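Local coordinates for rhodopsin (Todarodes pacificus, PDB 4WW3), which senses light for vision at low intensity, coupling photoisomerisation of bound 11-cis retinal to G-protein activation and thereby to phospholipase C, at residues 45-50 and 312-317. Sequence-based numbering, arbitrary orientation.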
ATOM      1  N   GLY A  45      -8.088  -4.596  -9.623  1.00 48.61           N
ATOM      2  CA  GLY A  45      -8.300  -5.677 -10.563  1.00 46.89           C
ATOM      3  C   GLY A  45      -7.816  -5.154 -11.892  1.00 45.53           C
ATOM      4  O   GLY A  45      -7.147  -5.852 -12.649  1.00 45.02           O
ATOM      5  N   ILE A  46      -8.138  -3.887 -12.143  1.00 43.43           N
ATOM      6  CA  ILE A  46      -7.770  -3.198 -13.374  1.00 41.98           C
ATOM      7  C   ILE A  46      -6.251  -3.115 -13.566  1.00 43.36           C
ATOM      8  O   ILE A  46      -5.760  -3.177 -14.694  1.00 42.09           O
ATOM      9  CB  ILE A  46      -8.384  -1.763 -13.386  1.00 40.55           C
ATOM     10  CG1 ILE A  46      -9.906  -1.837 -13.315  1.00 37.91           C
ATOM     11  CG2 ILE A  46      -7.996  -1.026 -14.636  1.00 39.11           C
ATOM     12  CD1 ILE A  46     -10.601  -0.488 -13.404  1.00 38.79           C
ATOM     13  N   VAL A  47      -5.514  -2.982 -12.463  1.00 47.25           N
ATOM     14  CA  VAL A  47      -4.045  -2.877 -12.500  1.00 50.32           C
ATOM     15  C   VAL A  47      -3.392  -4.259 -12.653  1.00 50.12           C
ATOM     16  O   VAL A  47      -2.376  -4.412 -13.333  1.00 49.67           O
ATOM     17  CB  VAL A  47      -3.509  -2.124 -11.211  1.00 49.41           C
ATOM     18  CG1 VAL A  47      -3.777  -2.943  -9.985  1.00 51.99           C
ATOM     19  CG2 VAL A  47      -2.026  -1.801 -11.336  1.00 46.90           C
ATOM     20  N   ILE A  48      -3.986  -5.260 -12.014  1.00 51.16           N
ATOM     21  CA  ILE A  48      -3.493  -6.633 -12.112  1.00 52.80           C
ATOM     22  C   ILE A  48      -3.781  -7.128 -13.539  1.00 53.93           C
ATOM     23  O   ILE A  48      -2.910  -7.680 -14.213  1.00 53.45           O
ATOM     24  CB  ILE A  48      -4.214  -7.561 -11.089  1.00 52.25           C
ATOM     25  CG1 ILE A  48      -3.895  -7.111  -9.666  1.00 51.57           C
ATOM     26  CG2 ILE A  48      -3.773  -9.007 -11.275  1.00 52.60           C
ATOM     27  CD1 ILE A  48      -4.613  -7.888  -8.601  1.00 48.61           C
ATOM     28  N   TYR A  49      -5.007  -6.900 -13.995  1.00 55.43           N
ATOM     29  CA  TYR A  49      -5.421  -7.306 -15.328  1.00 56.26           C
ATOM     30  C   TYR A  49      -4.479  -6.730 -16.371  1.00 56.45           C
ATOM     31  O   TYR A  49      -3.829  -7.472 -17.102  1.00 57.25           O
ATOM     32  CB  TYR A  49      -6.847  -6.831 -15.597  1.00 58.13           C
ATOM     33  CG  TYR A  49      -7.393  -7.223 -16.948  1.00 61.51           C
ATOM     34  CD1 TYR A  49      -7.991  -6.267 -17.777  1.00 63.05           C
ATOM     35  CD2 TYR A  49      -7.310  -8.544 -17.408  1.00 61.60           C
ATOM     36  CE1 TYR A  49      -8.490  -6.605 -19.026  1.00 64.44           C
ATOM     37  CE2 TYR A  49      -7.809  -8.897 -18.660  1.00 62.87           C
ATOM     38  CZ  TYR A  49      -8.399  -7.917 -19.464  1.00 64.19           C
ATOM     39  OH  TYR A  49      -8.925  -8.224 -20.697  1.00 64.89           O
ATOM     40  N   LEU A  50      -4.395  -5.404 -16.429  1.00 58.04           N
ATOM     41  CA  LEU A  50      -3.531  -4.731 -17.399  1.00 58.43           C
ATOM     42  C   LEU A  50      -2.040  -5.056 -17.229  1.00 58.40           C
ATOM     43  O   LEU A  50      -1.362  -5.383 -18.205  1.00 58.21           O
ATOM     44  CB  LEU A  50      -3.757  -3.210 -17.342  1.00 56.68           C
ATOM     45  CG  LEU A  50      -4.849  -2.597 -18.239  1.00 55.81           C
ATOM     46  CD1 LEU A  50      -6.143  -3.361 -18.130  1.00 53.71           C
ATOM     47  CD2 LEU A  50      -5.073  -1.148 -17.848  1.00 55.86           C
ATOM     48  N   PRO A 312       2.496   6.608 -17.646  1.00 62.27           N
ATOM     49  CA  PRO A 312       2.234   6.578 -19.081  1.00 64.04           C
ATOM     50  C   PRO A 312       1.830   5.230 -19.663  1.00 66.18           C
ATOM     51  O   PRO A 312       0.703   5.086 -20.137  1.00 68.91           O
ATOM     52  CB  PRO A 312       3.534   7.125 -19.689  1.00 63.49           C
ATOM     53  CG  PRO A 312       4.566   6.798 -18.677  1.00 61.60           C
ATOM     54  CD  PRO A 312       3.863   7.082 -17.368  1.00 60.78           C
ATOM     55  N   LYS A 313       2.721   4.239 -19.639  1.00 65.20           N
ATOM     56  CA  LYS A 313       2.376   2.952 -20.232  1.00 64.07           C
ATOM     57  C   LYS A 313       1.059   2.413 -19.694  1.00 63.47           C
ATOM     58  O   LYS A 313       0.203   1.961 -20.456  1.00 65.46           O
ATOM     59  CB  LYS A 313       3.485   1.933 -19.988  1.00 64.38           C
ATOM     60  CG  LYS A 313       4.661   2.022 -20.924  1.00 64.65           C
ATOM     61  CD  LYS A 313       5.693   0.969 -20.568  1.00 65.29           C
ATOM     62  CE  LYS A 313       6.886   1.073 -21.488  1.00 66.47           C
ATOM     63  NZ  LYS A 313       7.954   0.121 -21.100  1.00 69.03           N
ATOM     64  N   PHE A 314       0.894   2.475 -18.381  1.00 61.53           N
ATOM     65  CA  PHE A 314      -0.323   1.988 -17.763  1.00 59.96           C
ATOM     66  C   PHE A 314      -1.520   2.779 -18.255  1.00 60.35           C
ATOM     67  O   PHE A 314      -2.564   2.205 -18.540  1.00 62.08           O
ATOM     68  CB  PHE A 314      -0.228   2.078 -16.236  1.00 58.35           C
ATOM     69  CG  PHE A 314      -1.472   1.631 -15.525  1.00 55.96           C
ATOM     70  CD1 PHE A 314      -1.972   0.346 -15.707  1.00 56.60           C
ATOM     71  CD2 PHE A 314      -2.163   2.499 -14.691  1.00 58.00           C
ATOM     72  CE1 PHE A 314      -3.146  -0.070 -15.077  1.00 56.88           C
ATOM     73  CE2 PHE A 314      -3.343   2.096 -14.049  1.00 58.60           C
ATOM     74  CZ  PHE A 314      -3.834   0.808 -14.246  1.00 58.39           C
ATOM     75  N   ARG A 315      -1.375   4.095 -18.361  1.00 59.92           N
ATOM     76  CA  ARG A 315      -2.475   4.932 -18.818  1.00 59.45           C
ATOM     77  C   ARG A 315      -2.782   4.657 -20.271  1.00 59.69           C
ATOM     78  O   ARG A 315      -3.927   4.779 -20.712  1.00 60.25           O
ATOM     79  CB  ARG A 315      -2.131   6.395 -18.621  1.00 59.85           C
ATOM     80  CG  ARG A 315      -2.403   6.883 -17.224  1.00 61.58           C
ATOM     81  CD  ARG A 315      -1.754   8.217 -17.026  1.00 64.18           C
ATOM     82  NE  ARG A 315      -1.985   9.101 -18.172  1.00 65.45           N
ATOM     83  CZ  ARG A 315      -3.129   9.727 -18.427  1.00 64.80           C
ATOM     84  NH1 ARG A 315      -4.174   9.580 -17.621  1.00 62.75           N
ATOM     85  NH2 ARG A 315      -3.212  10.522 -19.492  1.00 64.63           N
ATOM     86  N   GLU A 316      -1.740   4.294 -21.009  1.00 58.55           N
ATOM     87  CA  GLU A 316      -1.852   3.953 -22.416  1.00 58.74           C
ATOM     88  C   GLU A 316      -2.769   2.727 -22.448  1.00 58.43           C
ATOM     89  O   GLU A 316      -3.787   2.704 -23.140  1.00 59.59           O
ATOM     90  CB  GLU A 316      -0.468   3.588 -22.952  1.00 60.53           C
ATOM     91  CG  GLU A 316      -0.321   3.494 -24.452  1.00 63.63           C
ATOM     92  CD  GLU A 316       0.963   2.761 -24.838  1.00 66.33           C
ATOM     93  OE1 GLU A 316       1.503   3.018 -25.939  1.00 66.50           O
ATOM     94  OE2 GLU A 316       1.424   1.917 -24.032  1.00 68.33           O
ATOM     95  N   ALA A 317      -2.409   1.721 -21.657  1.00 56.71           N
ATOM     96  CA  ALA A 317      -3.156   0.471 -21.562  1.00 53.93           C
ATOM     97  C   ALA A 317      -4.628   0.686 -21.267  1.00 52.04           C
ATOM     98  O   ALA A 317      -5.482   0.067 -21.891  1.00 49.45           O
ATOM     99  CB  ALA A 317      -2.539  -0.433 -20.484  1.00 52.87           C
TER
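Phe314 reaches from the first turn of helix 312-321 to the flank of helix 23-53, where its ring meets Ile46, Val47 and Leu50. CG, anti to the backbone N (chi1 178°), lies beside the carbonyl carbon, and from there the ring extends to helix 23-53, its far end, CE1 and CZ, doing the touching. CE1 approaches CD2 of Leu50 to 3.5 Å, the two side chains crossing at about a right angle. Farther along the ring, CZ lies 4.2 Å from CB of Val47, and Val47 CA also borders CE1. The carbonyl O of Ile46 sits at the ring edge, near its plane, 4.1 Å from CE1; that oxygen already accepts the backbone bond from Leu50 N. A long, flat, apolar residue suits this place because the two segment axes come no closer than 10.8 Å. Cutting the ring back to an alanine is likely to open a gap beside Val47 and to leave Leu50 CD2 without its aromatic neighbour.

Helix 312-321 is the amphipathic helix 8 of rhodopsin-family receptors, which follows the seventh transmembrane helix on the cytoplasmic side; here the axes of segments 45-50 and 312-317 are nearly perpendicular, at 96°. Arg315 points away from helix 23-53 and forms a salt bridge with Glu335.

One turn after Phe314, Ala317 points toward Leu50, and their CA atoms are 6.7 Å apart. Its CB touches Leu50 CD2 at 3.7 Å and also borders CG; the single methyl suits so close a backbone approach. Leu50 suits its place because its branched end offers one methyl to both the ring and Ala317, while its side chain also packs on Ile318 and Thr321 of helix 312-321 and on Phe322 just after it.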